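Local structure of L-glyceraldehyde 3-phosphate reductase (Clostridium beijerinckii, 6HG6) at residues 3-6 / 7-11; 86-89 / 90-93; 267-270 / 271-274. The protein probably reduces aldehydes such as furfural with NADPH as hydride donor, as an aldo-keto reductase built on a TIM barrel. All blocks are in the same frame, centred on the assembly; numbering follows the deposited sequence.

Contact 1: 3-6 / 7-11; sequences YQAS and KNRYN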
ATOM      1  N   TYR A   3     -14.139  -6.655 -20.998  1.00 44.92           N
ATOM      2  CA  TYR A   3     -14.291  -6.374 -19.545  1.00 40.15           C
ATOM      3  C   TYR A   3     -15.159  -5.132 -19.381  1.00 38.73           C
ATOM      4  O   TYR A   3     -14.874  -4.126 -19.979  1.00 38.20           O
ATOM      5  CB  TYR A   3     -12.990  -6.083 -18.807  1.00 36.39           C
ATOM      6  CG  TYR A   3     -13.175  -5.558 -17.396  1.00 33.29           C
ATOM      7  CD1 TYR A   3     -13.809  -6.317 -16.421  1.00 33.05           C
ATOM      8  CD2 TYR A   3     -12.739  -4.294 -17.040  1.00 30.66           C
ATOM      9  CE1 TYR A   3     -13.942  -5.860 -15.120  1.00 31.18           C
ATOM     10  CE2 TYR A   3     -12.881  -3.812 -15.746  1.00 28.93           C
ATOM     11  CZ  TYR A   3     -13.487  -4.597 -14.785  1.00 29.19           C
ATOM     12  OH  TYR A   3     -13.612  -4.132 -13.507  1.00 27.33           O
ATOM     13  N   GLN A   4     -16.193  -5.232 -18.570  1.00 38.42           N
ATOM     14  CA  GLN A   4     -17.065  -4.085 -18.216  1.00 37.50           C
ATOM     15  C   GLN A   4     -17.174  -4.116 -16.703  1.00 33.98           C
ATOM     16  O   GLN A   4     -17.604  -5.138 -16.161  1.00 32.05           O
ATOM     17  CB  GLN A   4     -18.455  -4.188 -18.830  1.00 41.04           C
ATOM     18  CG  GLN A   4     -18.487  -4.046 -20.344  1.00 44.90           C
ATOM     19  CD  GLN A   4     -19.919  -4.170 -20.811  1.00 50.28           C
ATOM     20  OE1 GLN A   4     -20.295  -5.148 -21.473  1.00 56.88           O
ATOM     21  NE2 GLN A   4     -20.759  -3.237 -20.371  1.00 51.91           N
ATOM     22  N   ALA A   5     -16.717  -3.046 -16.078  1.00 30.74           N
ATOM     23  CA  ALA A   5     -16.660  -2.947 -14.616  1.00 29.76           C
ATOM     24  C   ALA A   5     -18.075  -3.136 -14.096  1.00 30.24           C
ATOM     25  O   ALA A   5     -19.038  -2.763 -14.787  1.00 30.64           O
ATOM     26  CB  ALA A   5     -16.076  -1.639 -14.194  1.00 27.95           C
ATOM     27  N   SER A   6     -18.176  -3.842 -12.983  1.00 30.02           N
ATOM     28  CA  SER A   6     -19.455  -4.101 -12.310  1.00 31.48           C
ATOM     29  C   SER A   6     -20.170  -2.775 -12.013  1.00 31.89           C
ATOM     30  O   SER A   6     -19.559  -1.911 -11.404  1.00 29.63           O
ATOM     31  CB  SER A   6     -19.219  -4.847 -11.052  1.00 31.35           C
ATOM     32  OG  SER A   6     -20.443  -4.964 -10.361  1.00 32.41           O
ATOM     33  N   LYS A   7     -21.451  -2.676 -12.345  1.00 34.97           N
ATOM     34  CA  LYS A   7     -22.272  -1.492 -12.007  1.00 37.19           C
ATOM     35  C   LYS A   7     -22.421  -1.373 -10.480  1.00 36.32           C
ATOM     36  O   LYS A   7     -22.691  -0.278 -10.007  1.00 37.26           O
ATOM     37  CB  LYS A   7     -23.646  -1.595 -12.671  1.00 41.72           C
ATOM     38  CG  LYS A   7     -23.689  -1.381 -14.185  1.00 45.75           C
ATOM     39  CD  LYS A   7     -22.847  -0.207 -14.731  1.00 47.09           C
ATOM     40  CE  LYS A   7     -23.485   0.603 -15.847  1.00 50.23           C
ATOM     41  NZ  LYS A   7     -24.367  -0.213 -16.720  1.00 54.06           N
ATOM     42  N   ASN A   8     -22.195  -2.439  -9.721  1.00 35.06           N
ATOM     43  CA  ASN A   8     -22.336  -2.438  -8.240  1.00 34.53           C
ATOM     44  C   ASN A   8     -21.006  -2.133  -7.550  1.00 31.22           C
ATOM     45  O   ASN A   8     -20.951  -2.200  -6.331  1.00 30.33           O
ATOM     46  CB  ASN A   8     -22.845  -3.800  -7.755  1.00 38.11           C
ATOM     47  CG  ASN A   8     -24.225  -4.131  -8.271  1.00 42.48           C
ATOM     48  OD1 ASN A   8     -25.085  -3.257  -8.417  1.00 45.81           O
ATOM     49  ND2 ASN A   8     -24.471  -5.408  -8.512  1.00 46.02           N
ATOM     50  N   ARG A   9     -19.955  -1.760  -8.273  1.00 27.90           N
ATOM     51  CA  ARG A   9     -18.600  -1.685  -7.673  1.00 26.27           C
ATOM     52  C   ARG A   9     -18.480  -0.621  -6.583  1.00 25.80           C
ATOM     53  O   ARG A   9     -17.603  -0.783  -5.766  1.00 25.23           O
ATOM     54  CB  ARG A   9     -17.547  -1.506  -8.756  1.00 24.95           C
ATOM     55  CG  ARG A   9     -17.647  -0.176  -9.473  1.00 24.31           C
ATOM     56  CD  ARG A   9     -16.677  -0.137 -10.614  1.00 23.92           C
ATOM     57  NE  ARG A   9     -16.761   1.071 -11.411  1.00 23.45           N
ATOM     58  CZ  ARG A   9     -17.642   1.290 -12.367  1.00 24.44           C
ATOM     59  NH1 ARG A   9     -18.621   0.442 -12.634  1.00 26.04           N
ATOM     60  NH2 ARG A   9     -17.591   2.422 -13.023  1.00 24.13           N
ATOM     61  N   TYR A  10     -19.369   0.375  -6.485  1.00 26.39           N
ATOM     62  CA  TYR A  10     -19.247   1.389  -5.413  1.00 26.34           C
ATOM     63  C   TYR A  10     -20.284   1.143  -4.315  1.00 28.90           C
ATOM     64  O   TYR A  10     -20.385   1.961  -3.427  1.00 29.94           O
ATOM     65  CB  TYR A  10     -19.351   2.797  -6.006  1.00 25.62           C
ATOM     66  CG  TYR A  10     -18.296   3.091  -7.037  1.00 23.90           C
ATOM     67  CD1 TYR A  10     -16.970   2.978  -6.690  1.00 22.79           C
ATOM     68  CD2 TYR A  10     -18.596   3.448  -8.347  1.00 23.78           C
ATOM     69  CE1 TYR A  10     -15.947   3.202  -7.588  1.00 21.74           C
ATOM     70  CE2 TYR A  10     -17.581   3.661  -9.269  1.00 23.01           C
ATOM     71  CZ  TYR A  10     -16.253   3.539  -8.896  1.00 21.92           C
ATOM     72  OH  TYR A  10     -15.182   3.753  -9.703  1.00 21.47           O
ATOM     73  N   ASN A  11     -20.993   0.030  -4.336  1.00 31.27           N
ATOM     74  CA  ASN A  11     -22.102  -0.203  -3.376  1.00 33.73           C
ATOM     75  C   ASN A  11     -21.633  -0.589  -1.972  1.00 34.38           C
ATOM     76  O   ASN A  11     -22.393  -0.291  -1.029  1.00 34.85           O
ATOM     77  CB  ASN A  11     -23.059  -1.239  -3.937  1.00 36.33           C
ATOM     78  CG  ASN A  11     -23.830  -0.633  -5.087  1.00 38.39           C
ATOM     79  OD1 ASN A  11     -24.638  -1.296  -5.737  1.00 44.12           O
ATOM     80  ND2 ASN A  11     -23.631   0.651  -5.286  1.00 37.51           N
TER
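A type I beta turn from Ser6 to Arg9, in the N-terminal extension that precedes strand 15-17, brings Arg9 back onto the carbonyl of Ser6. The turn bond itself is long, Arg9 N to Ser6 O at 3.2 Å. A second donor of the same residue, Arg9 NH1, reaches Ser6 O at 2.8 Å with an N-H...O angle of 157°. The two N-H groups come from opposite faces of the carbonyl plane, whereas the oxygen lies close to the guanidinium plane. Placing CG between the backbone N and the carbonyl carbon (chi1 66°) and extending the chain to NE folds the arginine alongside its own turn; Arg9 CG passes 3.2 Å from Ser6 O.

The turn lies on the outer side of the aldo-keto reductase barrel, where Ala5, Arg9 and Tyr10 all touch Phe53 of helix 42-54. Ala5 CB packs over one guanidinium face, toward its rim, 3.6 Å from Arg9 NH1. Glu91 forms a salt bridge with Arg9 NH2, while NH1 is held by Ser6 O. At the start of the turn, Ser6 OG accepts from Asn8 N at 3.1 Å, a side-chain-to-backbone bond that closes an ST turn.

Contact 2: 86-89 / 90-93; sequences ATYR and DELL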
ATOM      1  N   ALA A  86      -7.853   1.253 -19.156  1.00 28.87           N
ATOM      2  CA  ALA A  86      -7.612   2.678 -19.514  1.00 28.48           C
ATOM      3  C   ALA A  86      -8.958   3.423 -19.553  1.00 26.71           C
ATOM      4  O   ALA A  86      -8.968   4.619 -19.213  1.00 25.27           O
ATOM      5  CB  ALA A  86      -6.877   2.810 -20.831  1.00 30.05           C
ATOM      6  N   THR A  87     -10.028   2.749 -19.951  1.00 27.60           N
ATOM      7  CA  THR A  87     -11.409   3.270 -19.987  1.00 28.00           C
ATOM      8  C   THR A  87     -11.765   3.907 -18.627  1.00 25.58           C
ATOM      9  O   THR A  87     -12.568   4.882 -18.549  1.00 25.67           O
ATOM     10  CB  THR A  87     -12.346   2.084 -20.238  1.00 32.29           C
ATOM     11  OG1 THR A  87     -11.935   1.511 -21.485  1.00 37.46           O
ATOM     12  CG2 THR A  87     -13.813   2.439 -20.261  1.00 32.57           C
ATOM     13  N   TYR A  88     -11.259   3.322 -17.555  1.00 22.02           N
ATOM     14  CA  TYR A  88     -11.589   3.686 -16.161  1.00 20.85           C
ATOM     15  C   TYR A  88     -10.461   4.450 -15.505  1.00 18.90           C
ATOM     16  O   TYR A  88     -10.450   4.539 -14.265  1.00 18.79           O
ATOM     17  CB  TYR A  88     -11.880   2.402 -15.379  1.00 20.93           C
ATOM     18  CG  TYR A  88     -13.015   1.617 -15.969  1.00 21.99           C
ATOM     19  CD1 TYR A  88     -14.330   2.015 -15.804  1.00 22.62           C
ATOM     20  CD2 TYR A  88     -12.785   0.450 -16.691  1.00 22.98           C
ATOM     21  CE1 TYR A  88     -15.382   1.285 -16.340  1.00 24.68           C
ATOM     22  CE2 TYR A  88     -13.827  -0.288 -17.237  1.00 24.52           C
ATOM     23  CZ  TYR A  88     -15.130   0.124 -17.070  1.00 25.39           C
ATOM     24  OH  TYR A  88     -16.161  -0.621 -17.600  1.00 27.82           O
ATOM     25  N   ARG A  89      -9.511   4.966 -16.271  1.00 17.98           N
ATOM     26  CA  ARG A  89      -8.297   5.535 -15.631  1.00 17.43           C
ATOM     27  C   ARG A  89      -8.654   6.670 -14.664  1.00 17.29           C
ATOM     28  O   ARG A  89      -7.963   6.799 -13.615  1.00 17.05           O
ATOM     29  CB  ARG A  89      -7.258   5.966 -16.666  1.00 17.49           C
ATOM     30  CG  ARG A  89      -5.901   6.282 -16.069  1.00 17.30           C
ATOM     31  CD  ARG A  89      -5.781   7.742 -15.772  1.00 16.79           C
ATOM     32  NE  ARG A  89      -4.502   7.995 -15.094  1.00 16.29           N
ATOM     33  CZ  ARG A  89      -4.269   7.844 -13.790  1.00 15.64           C
ATOM     34  NH1 ARG A  89      -5.207   7.387 -12.978  1.00 15.58           N
ATOM     35  NH2 ARG A  89      -3.081   8.127 -13.287  1.00 16.10           N
ATOM     36  N   ASP A  90      -9.693   7.451 -14.962  1.00 17.79           N
ATOM     37  CA  ASP A  90     -10.013   8.599 -14.076  1.00 17.63           C
ATOM     38  C   ASP A  90     -10.751   8.127 -12.808  1.00 18.32           C
ATOM     39  O   ASP A  90     -11.041   8.938 -11.959  1.00 18.13           O
ATOM     40  CB  ASP A  90     -10.737   9.669 -14.872  1.00 18.81           C
ATOM     41  CG  ASP A  90      -9.836  10.368 -15.868  1.00 18.11           C
ATOM     42  OD1 ASP A  90      -8.616  10.203 -15.802  1.00 18.53           O
ATOM     43  OD2 ASP A  90     -10.402  11.078 -16.734  1.00 20.27           O
ATOM     44  N   GLU A  91     -11.111   6.857 -12.740  1.00 18.25           N
ATOM     45  CA  GLU A  91     -11.683   6.242 -11.538  1.00 18.86           C
ATOM     46  C   GLU A  91     -10.592   5.528 -10.753  1.00 18.43           C
ATOM     47  O   GLU A  91     -10.958   4.918  -9.723  1.00 18.36           O
ATOM     48  CB  GLU A  91     -12.782   5.283 -11.951  1.00 20.34           C
ATOM     49  CG  GLU A  91     -14.055   5.986 -12.336  1.00 21.50           C
ATOM     50  CD  GLU A  91     -15.087   5.044 -12.913  1.00 23.79           C
ATOM     51  OE1 GLU A  91     -15.592   4.201 -12.168  1.00 23.17           O
ATOM     52  OE2 GLU A  91     -15.327   5.148 -14.135  1.00 26.23           O
ATOM     53  N   LEU A  92      -9.342   5.534 -11.209  1.00 17.67           N
ATOM     54  CA  LEU A  92      -8.286   4.759 -10.518  1.00 18.32           C
ATOM     55  C   LEU A  92      -7.265   5.686  -9.901  1.00 17.25           C
ATOM     56  O   LEU A  92      -6.985   6.721 -10.462  1.00 16.59           O
ATOM     57  CB  LEU A  92      -7.588   3.821 -11.498  1.00 18.89           C
ATOM     58  CG  LEU A  92      -8.474   2.779 -12.151  1.00 21.07           C
ATOM     59  CD1 LEU A  92      -7.682   1.966 -13.154  1.00 22.16           C
ATOM     60  CD2 LEU A  92      -9.128   1.882 -11.122  1.00 21.86           C
ATOM     61  N   LEU A  93      -6.704   5.286  -8.781  1.00 17.17           N
ATOM     62  CA  LEU A  93      -5.493   5.925  -8.251  1.00 16.87           C
ATOM     63  C   LEU A  93      -4.361   4.940  -8.469  1.00 15.92           C
ATOM     64  O   LEU A  93      -4.419   3.769  -7.976  1.00 16.01           O
ATOM     65  CB  LEU A  93      -5.539   6.255  -6.765  1.00 18.81           C
ATOM     66  CG  LEU A  93      -6.565   7.253  -6.330  1.00 19.99           C
ATOM     67  CD1 LEU A  93      -6.411   7.493  -4.828  1.00 20.98           C
ATOM     68  CD2 LEU A  93      -6.488   8.526  -7.144  1.00 20.33           C
TER
HETATM   69  O   HOH W   1     -11.510   7.374 -17.165  1.00 26.36           O
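Tyr88 presents the edge of its ring to the carboxylate of Glu91, three residues on, with CD1 3.7 Å from OE2. OE2 lies near the ring plane, and the ring and carboxylate planes stand 83° apart, so this is an edge contact, without stacking. The contact lies in the short 3-10 connection between helix 72-85 and strand 93-98, one of the parallel strands of the TIM barrel. The i to i+3 pattern is seen in two successive backbone bonds. Glu91 N donates to Tyr88 O at 2.9 Å. One residue further on, Leu92 N donates to Arg89 O at 3.0 Å.

Tyr88 O is also covered by carbon: Leu92 CG comes within 3.4 Å of it as the buried leucine turns in toward the preceding residues; its side chain also touches Phe53 of helix 42-54. The polar ends of Tyr88 and Glu91 are engaged beyond this turn, the hydroxyl with Ala5 N and OE1 with Arg9 and Tyr10.

Arg89 leaves on a different course. With CG anti to the backbone N (chi1 -168°) and a bend at chi2, its chain passes Asp90, where Arg89 CD lies 3.8 Å from Asp90 OD1. The guanidinium continues to a salt bridge with Asp133 and a bond to Tyr131 O, and Leu92 O lies at its edge near the plane. The two opposite charges of Arg89 and Asp90 are not in contact. A water spans the turn, donating to Thr87 O and accepting from Asp90 N at 2.9 Å.

Contact 3: 267-270 / 271-274; sequences LNNI and ALNR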
ATOM      1  N   LEU A 267      -4.570 -15.901  18.370  1.00 48.71           N
ATOM      2  CA  LEU A 267      -5.130 -14.758  17.584  1.00 46.75           C
ATOM      3  C   LEU A 267      -6.308 -15.269  16.725  1.00 46.97           C
ATOM      4  O   LEU A 267      -7.420 -14.663  16.681  1.00 48.76           O
ATOM      5  CB  LEU A 267      -4.063 -14.104  16.697  1.00 44.37           C
ATOM      6  CG  LEU A 267      -2.989 -13.325  17.448  1.00 44.28           C
ATOM      7  CD1 LEU A 267      -1.860 -12.949  16.506  1.00 42.69           C
ATOM      8  CD2 LEU A 267      -3.557 -12.094  18.137  1.00 43.72           C
ATOM      9  N   ASN A 268      -6.099 -16.508  16.187  1.00 47.26           N
ATOM     10  CA  ASN A 268      -7.122 -17.112  15.304  1.00 47.50           C
ATOM     11  C   ASN A 268      -8.390 -17.398  16.129  1.00 48.93           C
ATOM     12  O   ASN A 268      -9.488 -17.344  15.550  1.00 48.64           O
ATOM     13  CB  ASN A 268      -6.604 -18.387  14.649  1.00 48.71           C
ATOM     14  CG  ASN A 268      -7.615 -18.980  13.700  1.00 48.83           C
ATOM     15  OD1 ASN A 268      -7.984 -18.346  12.723  1.00 47.65           O
ATOM     16  ND2 ASN A 268      -8.045 -20.193  13.991  1.00 51.73           N
ATOM     17  N   ASN A 269      -8.236 -17.706  17.426  1.00 50.33           N
ATOM     18  CA  ASN A 269      -9.408 -17.931  18.320  1.00 52.34           C
ATOM     19  C   ASN A 269     -10.173 -16.609  18.484  1.00 50.17           C
ATOM     20  O   ASN A 269     -11.465 -16.651  18.529  1.00 51.49           O
ATOM     21  CB  ASN A 269      -9.002 -18.568  19.653  1.00 55.44           C
ATOM     22  CG  ASN A 269      -8.693 -20.045  19.500  1.00 58.56           C
ATOM     23  OD1 ASN A 269      -9.358 -20.740  18.418  1.00 61.52           O
ATOM     24  ND2 ASN A 269      -7.756 -20.575  20.672  1.00 61.02           N
ATOM     25  N   ILE A 270      -9.452 -15.490  18.616  1.00 47.69           N
ATOM     26  CA  ILE A 270     -10.110 -14.156  18.720  1.00 46.26           C
ATOM     27  C   ILE A 270     -10.865 -13.874  17.403  1.00 44.72           C
ATOM     28  O   ILE A 270     -12.060 -13.388  17.440  1.00 45.31           O
ATOM     29  CB  ILE A 270      -9.090 -13.067  19.074  1.00 44.49           C
ATOM     30  CG1 ILE A 270      -8.444 -13.373  20.427  1.00 46.18           C
ATOM     31  CG2 ILE A 270      -9.738 -11.704  19.047  1.00 42.97           C
ATOM     32  CD1 ILE A 270      -7.256 -12.529  20.745  1.00 45.54           C
ATOM     33  N   ALA A 271     -10.245 -14.237  16.265  1.00 43.78           N
ATOM     34  CA  ALA A 271     -10.865 -14.037  14.940  1.00 42.66           C
ATOM     35  C   ALA A 271     -12.131 -14.897  14.825  1.00 44.60           C
ATOM     36  O   ALA A 271     -13.183 -14.342  14.469  1.00 43.61           O
ATOM     37  CB  ALA A 271      -9.855 -14.317  13.845  1.00 41.40           C
ATOM     38  N   LEU A 272     -12.079 -16.184  15.179  1.00 47.74           N
ATOM     39  CA  LEU A 272     -13.250 -17.082  15.040  1.00 50.56           C
ATOM     40  C   LEU A 272     -14.469 -16.496  15.827  1.00 51.60           C
ATOM     41  O   LEU A 272     -15.665 -16.404  15.197  1.00 52.35           O
ATOM     42  CB  LEU A 272     -12.945 -18.503  15.561  1.00 54.06           C
ATOM     43  CG  LEU A 272     -11.981 -19.362  14.733  1.00 55.01           C
ATOM     44  CD1 LEU A 272     -11.811 -20.736  15.343  1.00 57.40           C
ATOM     45  CD2 LEU A 272     -12.444 -19.512  13.293  1.00 54.84           C
ATOM     46  N   ASN A 273     -14.169 -15.927  17.036  1.00 52.30           N
ATOM     47  CA  ASN A 273     -15.217 -15.407  17.961  1.00 54.52           C
ATOM     48  C   ASN A 273     -15.886 -14.179  17.327  1.00 52.19           C
ATOM     49  O   ASN A 273     -17.041 -13.901  17.681  1.00 52.25           O
ATOM     50  CB  ASN A 273     -14.668 -15.072  19.349  1.00 56.42           C
ATOM     51  CG  ASN A 273     -14.322 -16.293  20.169  1.00 60.85           C
ATOM     52  OD1 ASN A 273     -14.925 -17.359  20.022  1.00 64.08           O
ATOM     53  ND2 ASN A 273     -13.383 -16.134  21.090  1.00 63.61           N
ATOM     54  N   ARG A 274     -15.176 -13.491  16.438  1.00 49.54           N
ATOM     55  CA  ARG A 274     -15.651 -12.309  15.665  1.00 47.79           C
ATOM     56  C   ARG A 274     -16.324 -12.732  14.351  1.00 46.66           C
ATOM     57  O   ARG A 274     -16.769 -11.848  13.648  1.00 45.93           O
ATOM     58  CB  ARG A 274     -14.476 -11.397  15.287  1.00 46.96           C
ATOM     59  CG  ARG A 274     -13.853 -10.673  16.466  1.00 47.76           C
ATOM     60  CD  ARG A 274     -12.571  -9.997  16.082  1.00 45.57           C
ATOM     61  NE  ARG A 274     -12.711  -9.034  15.012  1.00 44.72           N
ATOM     62  CZ  ARG A 274     -13.108  -7.786  15.151  1.00 43.37           C
ATOM     63  NH1 ARG A 274     -13.479  -7.326  16.328  1.00 45.35           N
ATOM     64  NH2 ARG A 274     -13.175  -7.017  14.094  1.00 42.03           N
TER
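Leu267 O accepts from Ala271 N at 2.9 Å, as expected for a regular alpha-helical i to i+4 bond. This is the C-terminal part of helix 258-273, one of the outer helices around the TIM barrel. The Leu267 side chain turns away from 271-274 and packs on Leu278 and Ile328.

Asn268 comes next, its O accepting from Leu272 N at 2.9 Å. A chi1 of -178° swings the Asn268 CG beside its own carbonyl carbon, which brings Asn268 ND2 to 4.0 Å from Leu272 CD1. Asn269 OD1 makes a loose van der Waals approach to the same methyl, at 3.9 Å. Asn269 O accepts from Asn273 N in a longer bond of 3.2 Å.

Ile270 turns its branched side chain to the buried side, against Met281 of helix 278-286 and Met324, Ile325 and Ile328 of helix 319-329. Arg274 N is only weakly bonded to Ile270 O and donates also to Ala271 O, an i to i+3 bond of 2.9 Å. The arginine's guanidinium reaches beyond the helix to Gln276, Glu321 and the ring of Phe317, while its aliphatic chain lies beside the Ile270 carbonyl, Arg274 CG 3.4 Å from Ile270 O.

Overall arrangement
Contacts 1 and 2 form one patch, their centres 13 Å apart. Glu91 of contact 2 joins them: its OE1 is 2.8 Å from Arg9 NH2 in a salt bridge and 2.5 Å from Tyr10 OH in a probable hydrogen bond. Tyr3 and Tyr88 add ring packing, CE2 to CE2 3.9 Å. The N-terminal extension is thereby fastened to the connection leading into barrel strand 93-98. Contact 3 is separate, its nearest atoms about 19 Å from contact 1 and about 25 Å from contact 2. The Asn268 side chain of contact 3 is about 10 Å from bound NADPH; in contact 2 the Leu92 side chain is about 11 Å from that of NADPH-binding Asp61.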